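Local coordinates for protein tyrosyl-tRNA synthetase (Aeropyrum pernix, PDB 2CYA) that probably attaches tyrosine to tRNA(Tyr) in two steps, activating the amino acid with ATP and then passing it to the acceptor end of the tRNA, at residues 20-23 and 24-27; 283-287 and 288-292; 272-275 and 276-279. One frame throughout, in Å; residues are numbered along the deposited sequence.

The three contacts are local and follow one another along the chain; none nests in or crosses another. Contact 1 comes first, where the edge strand 19-21 of the six-stranded mixed sheet turns through T22 into helix 23-32. Contact 3 is next, at residues 272-279, where the loop after helix 254-262 enters helix 275-284. Contact 2 follows at the other end of that same helix and turns the chain toward the short strand 292-293. Contacts 3 and 2 meet within helix 275-284, where L284 N lies 3.1 Å from I279 O, a probable hydrogen bond. Contact 1 stays apart, with nearest atoms about 16 Å from contact 2 and about 17 Å from contact 3.

Contact 1. Residues 20-23 and 24-27; sequences IVTE and EELK. With SO4 (sulfate ion), chain B.
An N-cap joins edge strand 19-21 to helix 23-32: T22 OG1 accepts from E25 N at 3.2 Å, with an N-H...O angle of 155°. The hydroxyl is placed for this by chi1 of 62°, which sets OG1 between the backbone N and the carbonyl carbon. E25 crosses the threonine, its CG only 3.0 Å from T22 OG1, and its carboxylate goes on to a salt bridge with R195 of helix 188-198. Backbone bonds start the helix: L26 N reaches T22 O in the carbonyl plane at 3.1 Å, and K27 N reaches E23 O at 2.8 Å. Toward helix 5-14, L26 CD2 meets I20 CD1 at 4.2 Å, and that helix packs on both residues. A sulfate ion, probably from the crystallisation liquor, sits at the helix start. E23 N gives its O3 a nearly straight bond of 2.8 Å (175°), and E24 N bonds its O4 at 3.1 Å. The first turn thus spends its N-H groups on the threonine hydroxyl and on an anion, and the positive end of the helix dipole would probably favour the sulfate, even with the acidic side chain of E23 close beside it.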
loop_
_atom_site.group_PDB
_atom_site.type_symbol
_atom_site.label_atom_id
_atom_site.label_comp_id
_atom_site.label_asym_id
_atom_site.label_seq_id
_atom_site.Cartn_x
_atom_site.Cartn_y
_atom_site.Cartn_z
ATOM N N ILE A 20 -3.226 -29.321 2.162
ATOM C CA ILE A 20 -1.845 -28.933 1.944
ATOM C C ILE A 20 -1.793 -28.695 0.434
ATOM O O ILE A 20 -2.094 -29.598 -0.346
ATOM C CB ILE A 20 -0.854 -30.047 2.333
ATOM C CG1 ILE A 20 -0.798 -30.188 3.856
ATOM C CG2 ILE A 20 0.552 -29.724 1.793
ATOM C CD1 ILE A 20 0.062 -31.345 4.324
ATOM N N VAL A 21 -1.464 -27.468 0.029
ATOM C CA VAL A 21 -1.376 -27.115 -1.387
ATOM C C VAL A 21 0.087 -26.855 -1.771
ATOM O O VAL A 21 0.566 -25.736 -1.571
ATOM C CB VAL A 21 -2.179 -25.820 -1.696
ATOM C CG1 VAL A 21 -2.223 -25.578 -3.207
ATOM C CG2 VAL A 21 -3.593 -25.924 -1.137
ATOM N N THR A 22 0.807 -27.854 -2.308
ATOM C CA THR A 22 0.306 -29.213 -2.569
ATOM C C THR A 22 1.216 -30.194 -1.839
ATOM O O THR A 22 2.358 -29.860 -1.508
ATOM C CB THR A 22 0.390 -29.598 -4.071
ATOM O OG1 THR A 22 1.763 -29.586 -4.474
ATOM C CG2 THR A 22 -0.396 -28.635 -4.934
ATOM N N GLU A 23 0.730 -31.413 -1.628
ATOM C CA GLU A 23 1.501 -32.435 -0.919
ATOM C C GLU A 23 2.766 -32.828 -1.669
ATOM O O GLU A 23 3.832 -33.001 -1.073
ATOM C CB GLU A 23 0.633 -33.688 -0.661
ATOM C CG GLU A 23 -0.772 -33.369 -0.124
ATOM C CD GLU A 23 -1.508 -34.588 0.461
ATOM O OE1 GLU A 23 -1.250 -35.731 0.022
ATOM O OE2 GLU A 23 -2.366 -34.389 1.354
ATOM N N GLU A 24 2.670 -32.956 -2.981
ATOM C CA GLU A 24 3.858 -33.336 -3.731
ATOM C C GLU A 24 4.911 -32.256 -3.585
ATOM O O GLU A 24 6.099 -32.554 -3.437
ATOM C CB GLU A 24 3.534 -33.577 -5.206
ATOM C CG GLU A 24 4.722 -34.153 -5.965
ATOM C CD GLU A 24 5.401 -35.325 -5.231
ATOM O OE1 GLU A 24 4.745 -36.380 -5.012
ATOM O OE2 GLU A 24 6.598 -35.184 -4.874
ATOM N N GLU A 25 4.487 -30.996 -3.613
ATOM C CA GLU A 25 5.451 -29.918 -3.445
ATOM C C GLU A 25 6.132 -30.027 -2.075
ATOM O O GLU A 25 7.350 -29.910 -1.990
ATOM C CB GLU A 25 4.770 -28.559 -3.569
ATOM C CG GLU A 25 4.384 -28.156 -4.994
ATOM C CD GLU A 25 3.515 -26.915 -4.986
ATOM O OE1 GLU A 25 3.548 -26.191 -3.973
ATOM O OE2 GLU A 25 2.802 -26.660 -5.970
ATOM N N LEU A 26 5.352 -30.249 -1.013
ATOM C CA LEU A 26 5.931 -30.376 0.331
ATOM C C LEU A 26 6.887 -31.554 0.373
ATOM O O LEU A 26 7.977 -31.454 0.931
ATOM C CB LEU A 26 4.835 -30.577 1.405
ATOM C CG LEU A 26 5.350 -30.802 2.833
ATOM C CD1 LEU A 26 6.276 -29.666 3.284
ATOM C CD2 LEU A 26 4.165 -30.904 3.778
ATOM N N LYS A 27 6.490 -32.673 -0.224
ATOM C CA LYS A 27 7.374 -33.834 -0.227
ATOM C C LYS A 27 8.659 -33.533 -0.982
ATOM O O LYS A 27 9.734 -34.001 -0.602
ATOM C CB LYS A 27 6.659 -35.057 -0.818
ATOM C CG LYS A 27 5.607 -35.633 0.125
ATOM C CD LYS A 27 4.756 -36.707 -0.529
ATOM C CE LYS A 27 3.747 -37.285 0.453
ATOM N NZ LYS A 27 2.882 -38.339 -0.160
HETATM S S SO4 B . -1.440 -32.781 -3.904
HETATM O O1 SO4 B . -2.129 -34.145 -3.827
HETATM O O2 SO4 B . -2.084 -32.033 -5.073
HETATM O O3 SO4 B . -1.779 -32.073 -2.718
HETATM O O4 SO4 B . -0.105 -33.057 -4.328
#

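Contact 2. Residues 283-287 and 288-292; sequences ILFAR and DGFTL
Two successive beta turns, type I from L284 to R287 and type II from R287 to F290, carry the chain out of helix 275-284 and bring F290 back against the helix end. Backbone bonding here is light. F290 N donates to R287 O across the second turn at 3.0 Å, but the N-H...O angle of 120° makes the bond weak, and the R287 N to L284 O bond of the first turn is weak too. G289 takes the positive phi of the type II turn, a conformation that favours glycine.

Aromatic contacts join the two sides of the turns. F285 and F290 form a T-shaped pair: the edge of F290 points at the face of F285, with centroids 4.9 Å apart and planes at 90°. F290 CD2 stands over the centre of the F285 ring. Chi1 of 175° carries the F290 ring away from its own backbone N and back against the last helical turn. There L284 CB makes a CH-pi contact over its face, 4.0 Å from the centroid, while L284 O lies over the same ring near CG.

Apolar packing extends the cluster to L292, whose CD1 lies 4.4 Å from L284 CD1 and whose backbone pairs with Y306 in the small antiparallel sheet. Helix 309-317 lies against F285 and L292, and S333 of helix 323-346 against L284 and F290. The polar end of D288 leaves the turn for a salt bridge with R15. At the L292 end of the cluster, F285 CZ touches L292 CB at 4.1 Å.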
loop_
_atom_site.group_PDB
_atom_site.type_symbol
_atom_site.label_atom_id
_atom_site.label_comp_id
_atom_site.label_asym_id
_atom_site.label_seq_id
_atom_site.Cartn_x
_atom_site.Cartn_y
_atom_site.Cartn_z
ATOM N N ILE A 283 -8.545 -30.546 19.274
ATOM C CA ILE A 283 -7.864 -30.096 20.458
ATOM C C ILE A 283 -7.566 -31.217 21.470
ATOM O O ILE A 283 -6.411 -31.426 21.840
ATOM C CB ILE A 283 -8.674 -28.985 21.138
ATOM C CG1 ILE A 283 -8.784 -27.781 20.202
ATOM C CG2 ILE A 283 -8.012 -28.588 22.437
ATOM C CD1 ILE A 283 -9.634 -26.664 20.748
ATOM N N LEU A 284 -8.583 -31.959 21.903
ATOM C CA LEU A 284 -8.338 -33.002 22.902
ATOM C C LEU A 284 -7.504 -34.160 22.368
ATOM O O LEU A 284 -6.501 -34.520 22.977
ATOM C CB LEU A 284 -9.656 -33.502 23.504
ATOM C CG LEU A 284 -10.553 -32.454 24.192
ATOM C CD1 LEU A 284 -11.821 -33.148 24.701
ATOM C CD2 LEU A 284 -9.818 -31.763 25.362
ATOM N N PHE A 285 -7.879 -34.732 21.228
ATOM C CA PHE A 285 -7.094 -35.839 20.677
ATOM C C PHE A 285 -5.840 -35.393 19.910
ATOM O O PHE A 285 -5.124 -36.212 19.329
ATOM C CB PHE A 285 -7.962 -36.723 19.782
ATOM C CG PHE A 285 -8.811 -37.703 20.550
ATOM C CD1 PHE A 285 -10.119 -37.386 20.909
ATOM C CD2 PHE A 285 -8.290 -38.928 20.940
ATOM C CE1 PHE A 285 -10.892 -38.283 21.645
ATOM C CE2 PHE A 285 -9.051 -39.823 21.676
ATOM C CZ PHE A 285 -10.354 -39.501 22.027
ATOM N N ALA A 286 -5.582 -34.089 19.896
ATOM C CA ALA A 286 -4.396 -33.574 19.230
ATOM C C ALA A 286 -3.209 -34.098 20.041
ATOM O O ALA A 286 -2.126 -34.327 19.507
ATOM C CB ALA A 286 -4.410 -32.046 19.241
ATOM N N ARG A 287 -3.445 -34.293 21.337
ATOM C CA ARG A 287 -2.434 -34.778 22.273
ATOM C C ARG A 287 -2.205 -36.284 22.152
ATOM O O ARG A 287 -3.096 -37.079 22.469
ATOM C CB ARG A 287 -2.864 -34.456 23.704
ATOM C CG ARG A 287 -1.892 -34.926 24.778
ATOM C CD ARG A 287 -2.576 -34.965 26.138
ATOM N NE ARG A 287 -1.660 -35.341 27.212
ATOM C CZ ARG A 287 -2.038 -35.601 28.462
ATOM N NH1 ARG A 287 -3.324 -35.529 28.798
ATOM N NH2 ARG A 287 -1.132 -35.931 29.379
ATOM N N ASP A 288 -1.018 -36.678 21.698
ATOM C CA ASP A 288 -0.718 -38.099 21.562
ATOM C C ASP A 288 -0.973 -38.785 22.900
ATOM O O ASP A 288 -0.669 -38.237 23.964
ATOM C CB ASP A 288 0.736 -38.310 21.114
ATOM C CG ASP A 288 0.969 -37.897 19.660
ATOM O OD1 ASP A 288 0.381 -38.525 18.750
ATOM O OD2 ASP A 288 1.738 -36.943 19.426
ATOM N N GLY A 289 -1.560 -39.975 22.842
ATOM C CA GLY A 289 -1.857 -40.706 24.059
ATOM C C GLY A 289 -3.033 -40.160 24.859
ATOM O O GLY A 289 -3.117 -40.397 26.064
ATOM N N PHE A 290 -3.937 -39.425 24.208
ATOM C CA PHE A 290 -5.098 -38.882 24.910
ATOM C C PHE A 290 -6.221 -39.906 24.953
ATOM O O PHE A 290 -6.411 -40.681 24.012
ATOM C CB PHE A 290 -5.635 -37.609 24.243
ATOM C CG PHE A 290 -6.901 -37.084 24.879
ATOM C CD1 PHE A 290 -6.862 -36.432 26.114
ATOM C CD2 PHE A 290 -8.139 -37.282 24.269
ATOM C CE1 PHE A 290 -8.034 -35.987 26.737
ATOM C CE2 PHE A 290 -9.325 -36.844 24.878
ATOM C CZ PHE A 290 -9.271 -36.192 26.119
ATOM N N THR A 291 -6.973 -39.869 26.050
ATOM C CA THR A 291 -8.088 -40.772 26.280
ATOM C C THR A 291 -9.304 -39.992 26.764
ATOM O O THR A 291 -9.175 -39.126 27.619
ATOM C CB THR A 291 -7.746 -41.777 27.384
ATOM O OG1 THR A 291 -6.414 -42.263 27.196
ATOM C CG2 THR A 291 -8.712 -42.930 27.355
ATOM N N LEU A 292 -10.480 -40.300 26.231
ATOM C CA LEU A 292 -11.698 -39.629 26.677
ATOM C C LEU A 292 -12.601 -40.632 27.414
ATOM O O LEU A 292 -13.253 -41.469 26.790
ATOM C CB LEU A 292 -12.464 -39.023 25.493
ATOM C CG LEU A 292 -13.691 -38.188 25.891
ATOM C CD1 LEU A 292 -13.230 -36.884 26.530
ATOM C CD2 LEU A 292 -14.551 -37.891 24.680
#

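Contact 3. Residues 272-275 and 276-279; sequences QGNP and VLEI. With SO4 (sulfate ion), chain E.
This is a buried helix start, at the point where the loop after helix 254-262 enters helix 275-284. N274 holds it: its OD1 accepts from L277 N at 3.2 Å and, weakly, from V276 N at 3.0 Å. The L277 donor stands well above the amide plane, 71° out of it. Chi1 of -173° turns CG away from the backbone N and brings the amide back over the first turn, where ND2 lies 3.6 Å from L277 CG and bonds to Q270 O in the preceding loop. N274 is an asparagine N-cap, with P275 in the first helical position, where a proline has no N-H to satisfy. An alanine in place of N274 is likely to leave the N-H groups of V276 and L277 without their cap and Q270 O without its amide donor. The backbone then takes up helical bonding: E278 N meets N274 O in the carbonyl plane at 3.1 Å, and I279 N meets P275 O at 2.8 Å. E278 lays its CG 3.1 Å from N274 O, and its extended chain carries OE1 to S215 N. Before the cap, Q272 N bonds weakly to a sulfate ion that V271 N also holds. Helix 309-317 packs on L277, and V330 of helix 323-346 on V276 and I279.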
loop_
_atom_site.group_PDB
_atom_site.type_symbol
_atom_site.label_atom_id
_atom_site.label_comp_id
_atom_site.label_asym_id
_atom_site.label_seq_id
_atom_site.Cartn_x
_atom_site.Cartn_y
_atom_site.Cartn_z
ATOM N N GLN A 272 -20.890 -33.326 11.022
ATOM C CA GLN A 272 -20.662 -32.065 10.324
ATOM C C GLN A 272 -21.245 -30.866 11.069
ATOM O O GLN A 272 -22.400 -30.883 11.482
ATOM C CB GLN A 272 -21.261 -32.138 8.915
ATOM C CG GLN A 272 -21.064 -30.872 8.095
ATOM C CD GLN A 272 -20.644 -31.165 6.660
ATOM O OE1 GLN A 272 -21.351 -31.859 5.920
ATOM N NE2 GLN A 272 -19.486 -30.635 6.259
ATOM N N GLY A 273 -20.436 -29.825 11.238
ATOM C CA GLY A 273 -20.892 -28.627 11.924
ATOM C C GLY A 273 -20.952 -28.722 13.442
ATOM O O GLY A 273 -21.243 -27.733 14.115
ATOM N N ASN A 274 -20.682 -29.908 13.979
ATOM C CA ASN A 274 -20.707 -30.146 15.417
ATOM C C ASN A 274 -19.394 -29.656 16.058
ATOM O O ASN A 274 -18.356 -30.312 15.940
ATOM C CB ASN A 274 -20.889 -31.645 15.671
ATOM C CG ASN A 274 -21.089 -31.971 17.136
ATOM O OD1 ASN A 274 -20.678 -31.209 18.015
ATOM N ND2 ASN A 274 -21.714 -33.119 17.412
ATOM N N PRO A 275 -19.432 -28.503 16.752
ATOM C CA PRO A 275 -18.264 -27.902 17.417
ATOM C C PRO A 275 -17.718 -28.748 18.571
ATOM O O PRO A 275 -16.512 -28.762 18.829
ATOM C CB PRO A 275 -18.786 -26.555 17.922
ATOM C CG PRO A 275 -20.062 -26.326 17.134
ATOM C CD PRO A 275 -20.640 -27.706 17.009
ATOM N N VAL A 276 -18.614 -29.445 19.263
ATOM C CA VAL A 276 -18.221 -30.283 20.381
ATOM C C VAL A 276 -17.319 -31.398 19.888
ATOM O O VAL A 276 -16.313 -31.726 20.522
ATOM C CB VAL A 276 -19.454 -30.878 21.097
ATOM C CG1 VAL A 276 -19.009 -31.694 22.304
ATOM C CG2 VAL A 276 -20.386 -29.744 21.532
ATOM N N LEU A 277 -17.674 -31.977 18.750
ATOM C CA LEU A 277 -16.857 -33.037 18.176
ATOM C C LEU A 277 -15.544 -32.452 17.624
ATOM O O LEU A 277 -14.488 -33.059 17.767
ATOM C CB LEU A 277 -17.632 -33.770 17.069
ATOM C CG LEU A 277 -18.585 -34.867 17.549
ATOM C CD1 LEU A 277 -19.193 -35.600 16.355
ATOM C CD2 LEU A 277 -17.804 -35.861 18.407
ATOM N N GLU A 278 -15.613 -31.278 17.007
ATOM C CA GLU A 278 -14.416 -30.631 16.470
ATOM C C GLU A 278 -13.423 -30.389 17.602
ATOM O O GLU A 278 -12.230 -30.611 17.440
ATOM C CB GLU A 278 -14.762 -29.287 15.824
ATOM C CG GLU A 278 -15.710 -29.393 14.643
ATOM C CD GLU A 278 -16.056 -28.040 14.047
ATOM O OE1 GLU A 278 -16.156 -27.045 14.801
ATOM O OE2 GLU A 278 -16.241 -27.973 12.819
ATOM N N ILE A 279 -13.915 -29.920 18.746
ATOM C CA ILE A 279 -13.032 -29.679 19.881
ATOM C C ILE A 279 -12.368 -30.997 20.284
ATOM O O ILE A 279 -11.155 -31.051 20.528
ATOM C CB ILE A 279 -13.813 -29.112 21.073
ATOM C CG1 ILE A 279 -14.230 -27.674 20.762
ATOM C CG2 ILE A 279 -12.992 -29.259 22.366
ATOM C CD1 ILE A 279 -15.161 -27.061 21.768
HETATM S S SO4 E . -22.958 -35.890 9.154
HETATM O O1 SO4 E . -23.508 -36.939 8.193
HETATM O O2 SO4 E . -23.839 -34.646 9.021
HETATM O O3 SO4 E . -23.140 -36.400 10.461
HETATM O O4 SO4 E . -21.704 -35.508 8.603
#